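Long-range contacts in leucine aminopeptidase 1, chloroplastic (PDB 5D8N), which removes N-terminal amino acids, preferably leucine, from peptides as a magnesium-dependent homohexameric aminopeptidase and also has chaperone activity: residues C283-T288 / R346-F351; S446-W451 / V519-E524; V231-A236 / Y278-C283. The protein carries 1 engineered substitution. All blocks are in the same frame, centred on the assembly; numbering follows the deposited sequence. Where two conformers were deposited one is given.

All three contacts belong to the catalytic domain of this M17 peptidase and reach one mixed beta-sheet. Along the chain contact 3 closes before contact 1 opens, and contact 1 before contact 2. Contacts 1 and 3 share Cys283 and strand 278-284; their centres are 17 Å apart, and the probable hydrogen bond from Phe351 N to Leu282 O (2.7 Å) ties them directly. Contact 2 stands apart, its centre 20 Å from that of contact 1 and 23 Å from that of contact 3, at strand 450-452, outermost of the sheet within this chain. Together they pair strands within the sheet, lay a helix on one face, and join its margin to the C-terminal helix.

Contact 1 of 3, residues C283-T288 / R346-F351; sequences CFKTPT and RVEVHF
Phe284 pairs with Val349 through two backbone hydrogen bonds, Phe284 N to Val349 O at 2.8 Å and Val349 N to Phe284 O at 2.9 Å. The two reciprocal bonds, both nearly straight (N-H...O angles of 164° or more), make this an antiparallel hydrogen-bonded pair. The side chain of Phe284 lies on the same sheet face as Val349. Its CB meets the edge of the Phe351 ring at CE1 (3.8 Å), while CE2 approaches Val347 CG2 obliquely at 4.1 Å. Helix 327-342 packs against Phe351 on this side.

On the other face, Cys283 makes the neighbouring non-hydrogen-bonded pair with His350. With SG swung opposite the backbone N (chi1 -173°), the sulfur sits over one face of the imidazole, 3.9 Å from the ring centroid and 24° off the ring normal. Cys283 SG also touches Glu348 CG at 3.8 Å, so it contacts both side chains. Glu348 in turn accepts from His350 NE2 through the anti lone pair of OE2 (2.7 Å), and His350 ND1 is hydrogen-bonded to His281 NE2, so both imidazole nitrogens are engaged and the ring's rotation is probably fixed. Lys285 runs alongside Glu348, pointing the same way; Lys285 NZ stays 4.4 Å from Glu348 OE1, beyond a salt bridge, and the aliphatic CD comes closer.

Past the paired residues, a water accepts from Thr286 N and donates to Val347 O, continuing the link between the chains. The whole is an antiparallel strand pair, 278-284 with 347-358, within the mixed sheet of the M17 catalytic domain.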
# COMPACT_ATOMS: atom_id res chain seq x y z
N CYS A 283 -43.94 16.61 -5.13
CA CYS A 283 -44.48 17.60 -4.20
C CYS A 283 -45.73 17.09 -3.51
O CYS A 283 -46.70 16.71 -4.17
CB CYS A 283 -44.82 18.90 -4.92
SG CYS A 283 -45.30 20.22 -3.76
N PHE A 284 -45.68 17.06 -2.18
CA PHE A 284 -46.83 16.71 -1.38
C PHE A 284 -47.50 17.97 -0.87
O PHE A 284 -46.82 18.83 -0.30
CB PHE A 284 -46.46 15.82 -0.18
CG PHE A 284 -47.56 15.72 0.84
CD1 PHE A 284 -48.55 14.79 0.70
CD2 PHE A 284 -47.66 16.66 1.86
CE1 PHE A 284 -49.62 14.78 1.57
CE2 PHE A 284 -48.75 16.67 2.72
CZ PHE A 284 -49.73 15.72 2.56
N LYS A 285 -48.83 17.95 -0.88
CA LYS A 285 -49.67 19.04 -0.38
C LYS A 285 -51.12 18.55 -0.32
O LYS A 285 -51.59 18.07 -1.35
CB LYS A 285 -49.55 20.13 -1.47
CG LYS A 285 -50.20 21.47 -1.26
CD LYS A 285 -49.63 22.51 -2.23
CE LYS A 285 -49.76 22.18 -3.72
NZ LYS A 285 -48.46 21.82 -4.39
N THR A 286 -51.84 18.69 0.79
CA THR A 286 -53.31 18.50 0.74
C THR A 286 -53.98 19.69 0.03
O THR A 286 -53.43 20.80 0.02
CB THR A 286 -53.97 18.36 2.12
OG1 THR A 286 -53.60 19.48 2.93
CG2 THR A 286 -53.54 17.08 2.81
N PRO A 287 -55.08 19.45 -0.70
CA PRO A 287 -55.69 20.50 -1.54
C PRO A 287 -56.29 21.68 -0.76
O PRO A 287 -56.58 22.73 -1.32
CB PRO A 287 -56.82 19.77 -2.27
CG PRO A 287 -56.53 18.32 -2.13
CD PRO A 287 -55.72 18.13 -0.87
N THR A 288 -56.37 21.55 0.56
CA THR A 288 -56.97 22.58 1.39
C THR A 288 -56.10 23.83 1.43
O THR A 288 -54.94 23.78 1.04
CB THR A 288 -57.23 22.06 2.81
OG1 THR A 288 -56.02 21.59 3.40
CG2 THR A 288 -58.24 20.91 2.80
N ARG A 346 -51.10 21.60 6.62
CA ARG A 346 -50.20 22.64 7.12
C ARG A 346 -48.76 22.50 6.62
O ARG A 346 -47.91 23.30 7.01
CB ARG A 346 -50.24 22.74 8.65
CG ARG A 346 -51.61 23.06 9.23
CD ARG A 346 -51.70 22.75 10.73
NE ARG A 346 -50.47 23.07 11.47
CZ ARG A 346 -49.77 22.20 12.20
NH1 ARG A 346 -50.16 20.94 12.33
NH2 ARG A 346 -48.66 22.60 12.80
N VAL A 347 -48.49 21.57 5.71
CA VAL A 347 -47.14 21.42 5.13
C VAL A 347 -47.21 21.20 3.62
O VAL A 347 -48.08 20.51 3.08
CB VAL A 347 -46.29 20.28 5.74
CG1 VAL A 347 -45.91 20.56 7.19
CG2 VAL A 347 -47.02 18.95 5.66
N GLU A 348 -46.22 21.77 2.95
CA GLU A 348 -45.96 21.47 1.56
C GLU A 348 -44.54 20.91 1.52
O GLU A 348 -43.63 21.57 2.00
CB GLU A 348 -46.09 22.72 0.70
CG GLU A 348 -45.71 22.57 -0.76
CD GLU A 348 -45.78 23.89 -1.53
OE1 GLU A 348 -46.81 24.59 -1.46
OE2 GLU A 348 -44.84 24.21 -2.28
N VAL A 349 -44.38 19.70 1.00
CA VAL A 349 -43.07 19.04 1.05
C VAL A 349 -42.60 18.69 -0.35
O VAL A 349 -43.27 17.95 -1.09
CB VAL A 349 -43.10 17.74 1.87
CG1 VAL A 349 -41.70 17.16 2.01
CG2 VAL A 349 -43.64 18.00 3.27
N HIS A 350 -41.42 19.18 -0.68
CA HIS A 350 -40.79 18.84 -1.95
C HIS A 350 -39.74 17.76 -1.76
O HIS A 350 -38.93 17.82 -0.82
CB HIS A 350 -40.14 20.10 -2.52
CG HIS A 350 -41.12 21.18 -2.82
ND1 HIS A 350 -41.58 21.42 -4.09
CD2 HIS A 350 -41.72 22.09 -2.02
CE1 HIS A 350 -42.49 22.37 -4.05
NE2 HIS A 350 -42.54 22.84 -2.82
N PHE A 351 -39.88 16.68 -2.53
CA PHE A 351 -38.93 15.57 -2.48
C PHE A 351 -38.09 15.59 -3.75
O PHE A 351 -38.62 15.50 -4.86
CB PHE A 351 -39.66 14.23 -2.38
CG PHE A 351 -40.70 14.16 -1.31
CD1 PHE A 351 -41.96 14.74 -1.50
CD2 PHE A 351 -40.42 13.56 -0.10
CE1 PHE A 351 -42.92 14.62 -0.51
CE2 PHE A 351 -41.35 13.53 0.93
CZ PHE A 351 -42.60 14.06 0.73
O HOH W 1 -50.69 19.71 3.47

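Contact 2 of 3, residues S446-W451 / V519-E524; sequences SGEKLW and VSTLVE
Thr521 OG1 donates to Glu448 OE1 at 2.6 Å and accepts from Ser446 OG at 2.7 Å, so the threonine hydroxyl relays a chain of hydrogen bonds between the two segments. Glu448 OE1 takes the hydroxyl through its anti lone pair, and Thr521 N, 3.2 Å from it, reaches it from above the carboxylate plane, 51° out of it. One oxygen is thus gripped twice by the same residue. The other, OE2, accepts from Gly518 N and from a water that also accepts from Ser520 N. Together these bonds bring the carboxylate to backbone N-H groups at the start of helix 519-527, where the helix dipole would probably favour its negative charge.

Ser446 OG, besides donating to Thr521, accepts from Glu448 N at 3.2 Å, an ST turn that holds the chain as it leaves helix 433-446 through Gly447 at positive phi. A chi1 of 71° sets OG between the backbone N and the carbonyl carbon, where it serves both the turn and Thr521 and also lies in hydrogen-bonding contact with Ala443 O. A second water joins Ser446 O to Ser520 OG.

Packing is sparse by comparison: Ser446 CB lies 3.5 Å from Ser520 OG, and the apolar pair Leu450 CD2 and Thr521 CG2 comes no nearer than 4.4 Å. Glu524 lends only its aliphatic CG near Ser446; its carboxylate is held by Tyr205 and Arg528. Helix 519-527 packs on helix 197-221 through Val519, Ser520 and Val523, on helix 327-342 through Val523, and against the end of helix 433-446, whose chain continues into strand 450-452 beside strand 426-429.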
# COMPACT_ATOMS: atom_id res chain seq x y z
N SER A 446 -38.45 9.16 16.65
CA SER A 446 -38.38 8.01 15.76
C SER A 446 -37.53 6.87 16.32
O SER A 446 -37.67 5.71 15.93
CB SER A 446 -37.78 8.44 14.44
OG SER A 446 -36.40 8.75 14.53
N GLY A 447 -36.60 7.18 17.21
CA GLY A 447 -35.68 6.17 17.69
C GLY A 447 -34.40 6.04 16.89
O GLY A 447 -33.53 5.25 17.26
N GLU A 448 -34.24 6.84 15.84
CA GLU A 448 -33.05 6.75 14.99
C GLU A 448 -31.88 7.51 15.63
O GLU A 448 -32.06 8.49 16.34
CB GLU A 448 -33.37 7.28 13.59
CG GLU A 448 -34.36 6.39 12.85
CD GLU A 448 -34.37 6.60 11.33
OE1 GLU A 448 -34.61 7.73 10.87
OE2 GLU A 448 -34.34 5.58 10.60
N LYS A 449 -30.66 7.07 15.33
CA LYS A 449 -29.45 7.62 15.94
C LYS A 449 -28.74 8.59 15.01
O LYS A 449 -28.37 8.23 13.89
CB LYS A 449 -28.45 6.53 16.31
CG LYS A 449 -28.95 5.53 17.33
CD LYS A 449 -27.93 4.42 17.54
CE LYS A 449 -28.58 3.35 18.42
NZ LYS A 449 -27.64 2.45 19.11
N LEU A 450 -28.51 9.80 15.54
CA LEU A 450 -27.74 10.82 14.84
C LEU A 450 -27.08 11.75 15.84
O LEU A 450 -27.42 11.77 17.02
CB LEU A 450 -28.62 11.58 13.82
CG LEU A 450 -29.90 12.27 14.26
CD1 LEU A 450 -29.62 13.58 14.99
CD2 LEU A 450 -30.80 12.55 13.08
N TRP A 451 -26.12 12.53 15.36
CA TRP A 451 -25.34 13.40 16.24
C TRP A 451 -24.89 14.61 15.43
O TRP A 451 -24.32 14.47 14.34
CB TRP A 451 -24.12 12.64 16.77
CG TRP A 451 -23.36 13.33 17.87
CD1 TRP A 451 -22.25 14.12 17.74
CD2 TRP A 451 -23.68 13.33 19.26
NE1 TRP A 451 -21.81 14.54 18.97
CE2 TRP A 451 -22.66 14.05 19.93
CE3 TRP A 451 -24.76 12.83 20.01
CZ2 TRP A 451 -22.71 14.31 21.30
CZ3 TRP A 451 -24.74 12.98 21.40
CH2 TRP A 451 -23.72 13.73 22.03
N VAL A 519 -36.16 7.37 7.06
CA VAL A 519 -37.56 7.57 6.72
C VAL A 519 -38.31 8.02 7.95
O VAL A 519 -39.01 9.03 7.92
CB VAL A 519 -38.20 6.30 6.13
CG1 VAL A 519 -39.69 6.48 5.96
CG2 VAL A 519 -37.58 5.96 4.79
N SER A 520 -38.20 7.27 9.03
CA SER A 520 -39.01 7.58 10.21
C SER A 520 -38.69 8.95 10.77
O SER A 520 -39.58 9.66 11.23
CB SER A 520 -38.88 6.49 11.28
OG SER A 520 -37.51 6.34 11.66
N THR A 521 -37.41 9.30 10.81
CA THR A 521 -37.02 10.61 11.32
C THR A 521 -37.56 11.75 10.43
O THR A 521 -38.08 12.76 10.94
CB THR A 521 -35.49 10.71 11.48
OG1 THR A 521 -35.03 9.72 12.41
CG2 THR A 521 -35.06 12.07 11.97
N LEU A 522 -37.45 11.59 9.12
CA LEU A 522 -37.97 12.61 8.23
C LEU A 522 -39.48 12.81 8.38
O LEU A 522 -39.99 13.93 8.34
CB LEU A 522 -37.63 12.30 6.78
CG LEU A 522 -36.13 12.31 6.43
CD1 LEU A 522 -35.92 11.94 4.97
CD2 LEU A 522 -35.43 13.60 6.79
N VAL A 523 -40.20 11.70 8.49
CA VAL A 523 -41.64 11.78 8.68
C VAL A 523 -41.94 12.54 9.97
O VAL A 523 -42.83 13.42 9.98
CB VAL A 523 -42.31 10.39 8.69
CG1 VAL A 523 -43.75 10.48 9.18
CG2 VAL A 523 -42.24 9.79 7.29
N GLU A 524 -41.28 12.16 11.06
CA GLU A 524 -41.50 12.86 12.33
C GLU A 524 -41.20 14.34 12.16
O GLU A 524 -41.89 15.18 12.72
CB GLU A 524 -40.66 12.29 13.47
CG GLU A 524 -41.18 10.96 13.99
CD GLU A 524 -42.53 11.04 14.70
OE1 GLU A 524 -42.87 12.12 15.25
OE2 GLU A 524 -43.19 9.98 14.81
O HOH W 2 -37.21 4.39 13.46
O HOH W 3 -36.40 4.71 9.03

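Contact 3 of 3, residues V231-A236 / Y278-C283; sequences VLAEEA and YFIHLC
Helix 229-242 lies on one face of the catalytic-domain sheet, over strand 278-284, and this contact is the apolar seam between them. The axes of helix 231-236 and strand 278-283 approach to 8.7 Å and run nearly parallel, at 15°. The small side chains of Ala233 and Ala236 face the strand, consistent with this spacing.

Ile280 fills the middle, its two branches parting along the helix. CG1, placed opposite the carbonyl carbon (chi1 -63°), carries CD1 to Leu232 CG at 3.8 Å, the two side chains crossing at about a right angle. CD1 also rests against the backbone at Ala233 CA, while CG2 abuts Ala236 CB at 3.5 Å. Beyond it, Leu282 CD2 meets Ala236 O at 3.5 Å, and at the other end Tyr278 CB touches Ala233 CB at 4.1 Å. Putting an alanine in place of Ile280 would probably open a gap against Leu232, Ala233 and Ala236 and leave the Leu232 side chain freer to turn.

Leu232 and Leu282 also meet Leu333 of helix 327-342, so two helices share this face. Such a layer of helices on a mixed sheet is characteristic of the alpha/beta catalytic domain of M17 aminopeptidases.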
# COMPACT_ATOMS: atom_id res chain seq x y z
N VAL A 231 -35.49 3.71 -13.63
CA VAL A 231 -36.31 2.95 -12.69
C VAL A 231 -36.62 3.68 -11.39
O VAL A 231 -37.77 3.71 -10.92
CB VAL A 231 -35.71 1.57 -12.37
CG1 VAL A 231 -36.50 0.86 -11.26
CG2 VAL A 231 -35.74 0.72 -13.63
N LEU A 232 -35.64 4.41 -10.88
CA LEU A 232 -35.90 5.27 -9.73
C LEU A 232 -36.98 6.32 -10.04
O LEU A 232 -37.87 6.59 -9.24
CB LEU A 232 -34.63 5.95 -9.27
CG LEU A 232 -34.65 6.58 -7.88
CD1 LEU A 232 -34.95 5.51 -6.85
CD2 LEU A 232 -33.28 7.18 -7.54
N ALA A 233 -36.91 6.92 -11.23
CA ALA A 233 -37.94 7.88 -11.63
C ALA A 233 -39.32 7.24 -11.72
O ALA A 233 -40.32 7.84 -11.32
CB ALA A 233 -37.60 8.52 -12.95
N GLU A 234 -39.37 6.00 -12.21
CA GLU A 234 -40.64 5.27 -12.26
C GLU A 234 -41.20 4.97 -10.88
O GLU A 234 -42.41 5.06 -10.67
CB GLU A 234 -40.53 3.94 -13.02
CG GLU A 234 -40.37 4.10 -14.53
CD GLU A 234 -41.53 4.82 -15.22
OE1 GLU A 234 -42.70 4.68 -14.76
OE2 GLU A 234 -41.23 5.56 -16.19
N GLU A 235 -40.33 4.66 -9.93
CA GLU A 235 -40.77 4.48 -8.56
C GLU A 235 -41.40 5.79 -8.04
O GLU A 235 -42.37 5.77 -7.29
CB GLU A 235 -39.65 4.01 -7.63
CG GLU A 235 -39.10 2.62 -7.96
CD GLU A 235 -40.01 1.46 -7.60
OE1 GLU A 235 -40.93 1.58 -6.76
OE2 GLU A 235 -39.81 0.39 -8.20
N ALA A 236 -40.76 6.90 -8.34
CA ALA A 236 -41.33 8.19 -7.92
C ALA A 236 -42.71 8.42 -8.54
O ALA A 236 -43.63 8.88 -7.87
CB ALA A 236 -40.39 9.33 -8.28
N TYR A 278 -32.11 11.22 -14.54
CA TYR A 278 -33.42 11.81 -14.38
C TYR A 278 -33.43 12.57 -13.07
O TYR A 278 -33.06 12.04 -12.02
CB TYR A 278 -34.53 10.75 -14.38
CG TYR A 278 -34.71 10.12 -15.74
CD1 TYR A 278 -35.40 10.80 -16.76
CD2 TYR A 278 -34.09 8.93 -16.06
CE1 TYR A 278 -35.44 10.32 -18.06
CE2 TYR A 278 -34.15 8.42 -17.35
CZ TYR A 278 -34.88 9.08 -18.33
OH TYR A 278 -34.88 8.60 -19.61
N PHE A 279 -33.98 13.77 -13.12
CA PHE A 279 -34.06 14.61 -11.93
C PHE A 279 -35.50 14.50 -11.45
O PHE A 279 -36.44 14.86 -12.16
CB PHE A 279 -33.65 16.04 -12.31
CG PHE A 279 -33.52 16.96 -11.13
CD1 PHE A 279 -34.63 17.57 -10.57
CD2 PHE A 279 -32.27 17.32 -10.67
CE1 PHE A 279 -34.51 18.44 -9.50
CE2 PHE A 279 -32.14 18.19 -9.61
CZ PHE A 279 -33.25 18.74 -9.01
N ILE A 280 -35.66 14.00 -10.24
CA ILE A 280 -36.95 13.66 -9.68
C ILE A 280 -37.43 14.75 -8.74
O ILE A 280 -36.75 15.13 -7.79
CB ILE A 280 -36.86 12.34 -8.90
CG1 ILE A 280 -36.49 11.20 -9.84
CG2 ILE A 280 -38.18 12.05 -8.22
CD1 ILE A 280 -36.02 9.96 -9.11
N HIS A 281 -38.64 15.25 -9.03
CA HIS A 281 -39.29 16.24 -8.18
C HIS A 281 -40.72 15.84 -7.82
O HIS A 281 -41.62 15.87 -8.66
CB HIS A 281 -39.26 17.61 -8.86
CG HIS A 281 -39.82 18.71 -8.02
ND1 HIS A 281 -40.25 19.91 -8.56
CD2 HIS A 281 -40.14 18.76 -6.70
CE1 HIS A 281 -40.68 20.69 -7.59
NE2 HIS A 281 -40.65 20.02 -6.45
N LEU A 282 -40.92 15.42 -6.59
CA LEU A 282 -42.27 15.16 -6.07
C LEU A 282 -42.65 16.30 -5.16
O LEU A 282 -41.79 16.89 -4.49
CB LEU A 282 -42.31 13.88 -5.26
CG LEU A 282 -42.01 12.58 -5.99
CD1 LEU A 282 -41.85 11.43 -5.00
CD2 LEU A 282 -43.14 12.25 -6.94
N CYS A 283 -43.94 16.61 -5.13
CA CYS A 283 -44.48 17.60 -4.20
C CYS A 283 -45.73 17.09 -3.51
O CYS A 283 -46.70 16.71 -4.17
CB CYS A 283 -44.82 18.90 -4.92
SG CYS A 283 -45.30 20.22 -3.76